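Local coordinates for protein probable 3-hydroxyisobutyrate dehydrogenase (PDB 3OBB) that catalyses the NAD-dependent oxidation of L-serine and methyl-L-serine, with low activity toward beta-hydroxyisobutyrate, and works as a homotetramer built as a dimer of dimers, at residues 4-9 against 20-25; 117-122 against 151-156; 12-17 against 128-133. One frame throughout, in Å; residues are numbered along the deposited sequence.

Contact 1 of 3, residues 4-9 against 20-25; sequences KQIAFI and TNLLKA
Strand 5-9 and helix 15-24 come nearest at Ile-6 and Leu-22, whose CA atoms lie 8.8 Å apart, a separation that leaves room for one layer of side chains between sheet and helix. The two elements open the first beta-alpha-beta unit of the Rossmann-type NAD domain, strand 5-9, helix 15-24, strand 28-32, and all the residues of both segments belong to the NAD-binding region. Leu-22 carries the helix side of the contact alone, with 53 Å² of its surface buried here, and a single methyl, CD1, does the touching. Ile-6 and Phe-8, two apart on the strand, both direct CB at the helix. The CG2 branch of Ile-6 approaches Leu-22 CD1 at 4.4 Å, a loose contact. Phe-8 comes closer and from the side of its ring: its CG stands anti to the backbone N (chi1 -152°), and the CD2-CE2 edge is what meets the leucine. The two side chains cross at about a right angle. Beyond the two segments Leu-22 also touches apolar residues: Leu-29 on strand 28-32, Ile-64 on strand 62-65, and Ala-155 and Met-156 on helix 143-156, so the leucine sits in a buried hydrophobic layer over the sheet. The methyl Leu-22 CD1 lies in the plane of the Phe-8 ring, 4.0 Å from CD2 and equally far from CE2.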
# COMPACT_ATOMS: atom_id res chain seq x y z
N LYS A 4 -30.85 10.32 39.37
CA LYS A 4 -31.37 9.36 38.41
C LYS A 4 -30.70 7.99 38.67
O LYS A 4 -29.53 7.93 39.08
CB LYS A 4 -31.15 9.85 36.97
CG LYS A 4 -31.39 11.35 36.76
CD LYS A 4 -30.83 11.83 35.44
CE LYS A 4 -30.14 13.20 35.60
NZ LYS A 4 -29.28 13.61 34.44
N GLN A 5 -31.47 6.91 38.48
CA GLN A 5 -30.93 5.56 38.53
C GLN A 5 -30.32 5.14 37.17
O GLN A 5 -31.04 5.01 36.17
CB GLN A 5 -32.00 4.57 38.97
CG GLN A 5 -31.52 3.12 39.07
CD GLN A 5 -30.58 2.89 40.24
OE1 GLN A 5 -30.94 3.10 41.40
NE2 GLN A 5 -29.38 2.44 39.93
N ILE A 6 -29.01 4.94 37.15
CA ILE A 6 -28.29 4.49 35.96
C ILE A 6 -27.95 3.00 36.04
O ILE A 6 -27.53 2.52 37.09
CB ILE A 6 -26.98 5.30 35.74
CG1 ILE A 6 -27.26 6.70 35.18
CG2 ILE A 6 -26.07 4.62 34.74
CD1 ILE A 6 -28.05 7.64 36.09
N ALA A 7 -28.17 2.26 34.96
CA ALA A 7 -27.59 0.93 34.85
C ALA A 7 -26.35 1.03 33.95
O ALA A 7 -26.41 1.64 32.88
CB ALA A 7 -28.60 -0.07 34.29
N PHE A 8 -25.21 0.48 34.40
CA PHE A 8 -23.97 0.53 33.62
C PHE A 8 -23.53 -0.91 33.33
O PHE A 8 -23.23 -1.69 34.24
CB PHE A 8 -22.86 1.31 34.36
CG PHE A 8 -21.85 1.96 33.45
CD1 PHE A 8 -20.89 1.20 32.77
CD2 PHE A 8 -21.82 3.34 33.30
CE1 PHE A 8 -19.96 1.81 31.94
CE2 PHE A 8 -20.86 3.96 32.48
CZ PHE A 8 -19.93 3.20 31.80
N ILE A 9 -23.53 -1.25 32.05
CA ILE A 9 -23.16 -2.59 31.63
C ILE A 9 -21.77 -2.51 30.96
O ILE A 9 -21.57 -1.81 29.96
CB ILE A 9 -24.26 -3.23 30.71
CG1 ILE A 9 -25.55 -3.45 31.52
CG2 ILE A 9 -23.82 -4.56 30.13
CD1 ILE A 9 -26.67 -2.51 31.13
N THR A 20 -17.30 4.85 37.40
CA THR A 20 -16.82 5.46 38.64
C THR A 20 -17.00 6.96 38.62
O THR A 20 -17.40 7.53 39.62
CB THR A 20 -15.33 5.12 38.92
OG1 THR A 20 -15.20 3.69 38.95
CG2 THR A 20 -14.85 5.71 40.26
N ASN A 21 -16.72 7.59 37.47
CA ASN A 21 -16.97 9.02 37.34
C ASN A 21 -18.41 9.46 37.51
O ASN A 21 -18.68 10.51 38.11
CB ASN A 21 -16.38 9.59 36.05
CG ASN A 21 -14.93 9.82 36.18
OD1 ASN A 21 -14.48 10.33 37.21
ND2 ASN A 21 -14.17 9.39 35.19
N LEU A 22 -19.34 8.65 36.99
CA LEU A 22 -20.77 8.86 37.26
C LEU A 22 -21.09 8.85 38.75
O LEU A 22 -21.77 9.74 39.24
CB LEU A 22 -21.64 7.87 36.48
CG LEU A 22 -21.60 8.10 34.96
CD1 LEU A 22 -22.53 7.11 34.27
CD2 LEU A 22 -22.02 9.53 34.61
N LEU A 23 -20.58 7.85 39.48
CA LEU A 23 -20.66 7.81 40.94
C LEU A 23 -20.11 9.08 41.62
O LEU A 23 -20.71 9.59 42.56
CB LEU A 23 -19.87 6.62 41.49
CG LEU A 23 -20.46 5.22 41.41
CD1 LEU A 23 -19.50 4.20 42.01
CD2 LEU A 23 -21.81 5.17 42.08
N LYS A 24 -18.96 9.57 41.16
CA LYS A 24 -18.36 10.74 41.79
C LYS A 24 -19.24 11.97 41.54
O LYS A 24 -19.31 12.86 42.39
CB LYS A 24 -16.94 10.99 41.24
CG LYS A 24 -15.87 9.95 41.60
CD LYS A 24 -14.89 9.87 40.43
CE LYS A 24 -13.41 9.96 40.81
NZ LYS A 24 -12.97 9.00 41.87
N ALA A 25 -19.87 12.01 40.37
CA ALA A 25 -20.89 13.01 40.01
C ALA A 25 -22.20 12.90 40.83
O ALA A 25 -23.02 13.79 40.77
CB ALA A 25 -21.18 12.94 38.54

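Contact 2 of 3, residues 117-122 against 151-156; sequences AMLDAP and PLFEAM
The ring of Phe-153 is the centre of this contact, and Leu-119 and Ala-121 meet its outer end from the strand. The ring projects from helix 143-156 toward strand 117-124, and its CE1, CZ and CE2 atoms make every approach within 4.2 Å. The backbones stay well apart, the nearest CA atoms, those of Ala-121 and Phe-153, being 9.1 Å from each other; a long aromatic side chain spans that gap to reach the short side chain of an alanine. Phe-153 has its CG anti to the carbonyl carbon (chi1 -72°), which carries the ring off the helix to the strand. Leu-119 uses one branch: CD1 lies near the plane of the ring, at its edge, 3.8 Å from CE1 and the same distance from CZ, and the two side chains cross obliquely. Ala-121 brings CB to 3.6 Å from Phe-153 CZ, on an oblique line, and to 3.7 Å from CE2. The two strand residues thus divide the end of the ring, Leu-119 taking the CE1-CZ bond and Ala-121 the CZ-CE2 bond. Asp-120 between them points its CB away from the helix, and its carboxylate is hydrogen-bonded to His-108, Gly-167 and Gln-170. Phe-137 of strand 135-140 meets Phe-153 with ring planes at about 45°, and Leu-94 of strand 92-95 also touches it. The contact therefore joins the helix to the sheet of the NAD domain where strand 117-124, parallel to 92-95 on one side, runs antiparallel to 135-140 on the other. All three touching residues are buried and the atoms that meet are carbon, which implies cohesion by dispersion and exclusion of water, with 113 Å² of surface buried between the segments.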
# COMPACT_ATOMS: atom_id res chain seq x y z
N ALA A 117 -35.44 6.30 23.49
CA ALA A 117 -34.42 7.26 23.07
C ALA A 117 -33.03 6.66 23.24
O ALA A 117 -32.58 6.43 24.38
CB ALA A 117 -34.55 8.53 23.88
N MSE A 118 -32.35 6.42 22.12
CA MSE A 118 -31.00 5.86 22.10
C MSE A 118 -29.99 6.76 21.38
O MSE A 118 -30.31 7.39 20.38
CB MSE A 118 -30.98 4.46 21.47
CG MSE A 118 -29.55 3.95 21.19
SE MSE A 118 -29.50 2.15 20.45
CE MSE A 118 -29.94 1.17 22.05
N LEU A 119 -28.78 6.81 21.92
CA LEU A 119 -27.65 7.45 21.27
C LEU A 119 -26.52 6.43 21.09
O LEU A 119 -26.31 5.57 21.96
CB LEU A 119 -27.14 8.61 22.13
CG LEU A 119 -28.08 9.77 22.43
CD1 LEU A 119 -27.39 10.72 23.39
CD2 LEU A 119 -28.53 10.48 21.13
N ASP A 120 -25.81 6.51 19.98
CA ASP A 120 -24.48 5.90 19.89
C ASP A 120 -23.48 6.99 20.27
O ASP A 120 -23.46 8.07 19.67
CB ASP A 120 -24.20 5.22 18.53
CG ASP A 120 -24.38 6.17 17.32
OD1 ASP A 120 -25.51 6.47 16.90
OD2 ASP A 120 -23.36 6.59 16.76
N ALA A 121 -22.68 6.74 21.29
CA ALA A 121 -21.78 7.74 21.79
C ALA A 121 -20.43 7.12 22.16
O ALA A 121 -20.02 7.13 23.35
CB ALA A 121 -22.40 8.48 22.97
N PRO A 122 -19.74 6.56 21.15
CA PRO A 122 -18.40 6.01 21.30
C PRO A 122 -17.47 7.09 21.74
O PRO A 122 -17.71 8.30 21.51
CB PRO A 122 -18.02 5.60 19.88
CG PRO A 122 -18.92 6.49 19.01
CD PRO A 122 -20.19 6.42 19.76
N PRO A 151 -25.96 16.08 30.79
CA PRO A 151 -25.30 16.07 32.11
C PRO A 151 -24.50 14.80 32.41
O PRO A 151 -23.56 14.85 33.21
CB PRO A 151 -26.48 16.20 33.09
CG PRO A 151 -27.57 16.84 32.31
CD PRO A 151 -27.41 16.34 30.90
N LEU A 152 -24.87 13.68 31.78
CA LEU A 152 -24.15 12.41 31.96
C LEU A 152 -22.82 12.37 31.20
O LEU A 152 -21.82 11.84 31.72
CB LEU A 152 -25.01 11.22 31.53
CG LEU A 152 -26.24 10.88 32.37
CD1 LEU A 152 -27.07 9.87 31.62
CD2 LEU A 152 -25.81 10.33 33.70
N PHE A 153 -22.83 12.90 29.98
CA PHE A 153 -21.64 13.06 29.14
C PHE A 153 -20.68 14.04 29.78
O PHE A 153 -19.47 13.82 29.76
CB PHE A 153 -22.03 13.59 27.77
CG PHE A 153 -22.73 12.61 26.90
CD1 PHE A 153 -23.77 13.02 26.07
CD2 PHE A 153 -22.38 11.27 26.91
CE1 PHE A 153 -24.42 12.12 25.23
CE2 PHE A 153 -23.04 10.36 26.09
CZ PHE A 153 -24.07 10.79 25.24
N GLU A 154 -21.22 15.13 30.32
CA GLU A 154 -20.42 16.10 31.06
C GLU A 154 -19.77 15.54 32.33
O GLU A 154 -18.73 16.03 32.76
CB GLU A 154 -21.26 17.32 31.38
CG GLU A 154 -21.76 18.00 30.13
CD GLU A 154 -22.36 19.35 30.39
OE1 GLU A 154 -22.58 19.68 31.57
OE2 GLU A 154 -22.59 20.09 29.41
N ALA A 155 -20.37 14.52 32.91
CA ALA A 155 -19.77 13.88 34.07
C ALA A 155 -18.61 12.96 33.67
O ALA A 155 -17.63 12.82 34.41
CB ALA A 155 -20.83 13.09 34.81
N MSE A 156 -18.73 12.31 32.51
CA MSE A 156 -17.72 11.34 32.07
C MSE A 156 -16.67 11.91 31.12
O MSE A 156 -15.65 11.26 30.86
CB MSE A 156 -18.37 10.12 31.42
CG MSE A 156 -19.11 9.17 32.38
SE MSE A 156 -20.09 7.82 31.30
CE MSE A 156 -21.40 8.96 30.42

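Contact 3 of 3, residues 12-17 against 128-133; sequences GHMGAP and AGAAAG. With ACT (acetate ion), chain B; EDO (1,2-ethanediol), chain E.
The glycine-rich turn of the dinucleotide-binding fold, with Gly-12 and Gly-15 in a Rossmann-type GxGxxG pattern, and the start of the helix after it pack here through Met-14 and Pro-17 against helix 127-132. Residues 12-17 belong to the NAD-binding region, and Met-14, a selenomethionine, has its side chain about 7 Å from that of the active-site Lys-173. The backbones come close: the CA atoms of Pro-17 and Ala-131 are 4.9 Å apart, which the small side chains of the alanine-rich helix permit. Pro-17 fits against two successive residues, its CG 3.6 Å from Ala-130 CB and its CB 3.7 Å from Ala-131 CA. Met-14 adds its terminal methyl: with its chain bent at chi2 and chi3, CE curls round to 4.0 Å from Ala-130 CB. Ala-130 CB is therefore touched by both Met-14 CE and Pro-17 CG. His-13 faces small molecules, probably from the crystallisation liquor. Its ND1 donates to acetate OXT at 2.7 Å with an N-H...O angle of 162°, the oxygen lying near the ring plane, and its backbone N donates almost straight (178°) to O2 of an ethanediol at 2.9 Å. Helix 127-132 ends in a Schellman motif with Gly-133, at positive phi, as C-prime residue. The chemistry is thus divided: apolar contacts alone hold the two segments to each other, while the hydrogen bonds from His-13 ND1 and N are spent on acetate and ethanediol.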
# COMPACT_ATOMS: atom_id res chain seq x y z
N GLY A 12 -14.94 -2.72 31.90
CA GLY A 12 -13.60 -3.03 31.49
C GLY A 12 -12.72 -1.79 31.66
O GLY A 12 -13.01 -0.92 32.50
N HIS A 13 -11.68 -1.75 30.84
CA HIS A 13 -10.65 -0.71 30.85
C HIS A 13 -11.24 0.71 30.86
O HIS A 13 -10.78 1.59 31.59
CB HIS A 13 -9.81 -0.87 29.57
CG HIS A 13 -8.38 -0.47 29.71
ND1 HIS A 13 -7.70 0.24 28.73
CD2 HIS A 13 -7.49 -0.67 30.73
CE1 HIS A 13 -6.45 0.44 29.13
NE2 HIS A 13 -6.30 -0.10 30.33
N MSE A 14 -12.24 0.90 30.01
CA MSE A 14 -12.91 2.17 29.87
C MSE A 14 -14.18 2.24 30.73
O MSE A 14 -14.44 3.28 31.36
CB MSE A 14 -13.23 2.39 28.40
CG MSE A 14 -11.99 2.33 27.50
SE MSE A 14 -10.85 3.85 27.80
CE MSE A 14 -11.95 5.22 26.95
N GLY A 15 -14.95 1.15 30.76
CA GLY A 15 -16.20 1.11 31.50
C GLY A 15 -16.05 1.41 33.00
O GLY A 15 -16.82 2.20 33.58
N ALA A 16 -15.08 0.77 33.63
CA ALA A 16 -14.89 0.98 35.07
C ALA A 16 -14.69 2.47 35.45
O ALA A 16 -15.46 2.99 36.26
CB ALA A 16 -13.75 0.11 35.64
N PRO A 17 -13.68 3.14 34.89
CA PRO A 17 -13.51 4.54 35.30
C PRO A 17 -14.65 5.47 34.85
O PRO A 17 -14.95 6.43 35.55
CB PRO A 17 -12.16 4.97 34.66
CG PRO A 17 -11.94 4.03 33.55
CD PRO A 17 -12.64 2.72 33.92
N ALA A 128 -6.79 6.89 30.64
CA ALA A 128 -6.49 8.14 31.34
C ALA A 128 -7.60 9.19 31.19
O ALA A 128 -7.95 9.89 32.14
CB ALA A 128 -5.15 8.73 30.80
N GLY A 129 -8.13 9.34 29.97
CA GLY A 129 -9.26 10.24 29.72
C GLY A 129 -10.49 9.75 30.46
O GLY A 129 -11.21 10.52 31.09
N ALA A 130 -10.71 8.45 30.39
CA ALA A 130 -11.84 7.86 31.09
C ALA A 130 -11.73 8.13 32.58
O ALA A 130 -12.73 8.53 33.19
CB ALA A 130 -11.91 6.39 30.81
N ALA A 131 -10.54 7.93 33.16
CA ALA A 131 -10.34 8.15 34.59
C ALA A 131 -10.52 9.59 34.98
O ALA A 131 -11.18 9.86 35.96
CB ALA A 131 -9.01 7.65 35.05
N ALA A 132 -9.92 10.52 34.21
CA ALA A 132 -10.06 11.95 34.48
C ALA A 132 -11.45 12.52 34.18
O ALA A 132 -11.80 13.57 34.70
CB ALA A 132 -8.94 12.78 33.73
N GLY A 133 -12.26 11.86 33.35
CA GLY A 133 -13.56 12.43 32.98
C GLY A 133 -13.40 13.46 31.87
O GLY A 133 -14.19 14.41 31.76
C ACT B . -8.78 1.50 25.52
O ACT B . -7.62 1.99 25.55
OXT ACT B . -9.02 0.59 26.36
CH3 ACT B . -9.80 1.96 24.52
C1 EDO E . -10.78 -5.83 30.17
O1 EDO E . -10.02 -5.04 31.11
C2 EDO E . -10.85 -5.15 28.80
O2 EDO E . -11.48 -3.85 28.84

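How the contacts relate
Contacts 1 and 2 are buried core packing between helix and sheet, whereas contact 3 is partly exposed and joins two helical segments. All three lie in the NAD-binding domain, and contacts 1 and 3 both hold residues of the NAD(+) site. These two also share helix 15-24, whose Asn-21 ND2 probably donates to Ala-131 O, tying helix 127-132 to it. Contacts 1 and 2 share the sheet and meet directly, Leu-22 CD2 lying 3.7 Å from Met-156 CG. In both core contacts a phenylalanine ring has a leucine methyl at its edge, the ring coming from the strand in contact 1 and from the helix in contact 2; contact 3 relies on alanines, a proline and a selenomethionine, with close backbones.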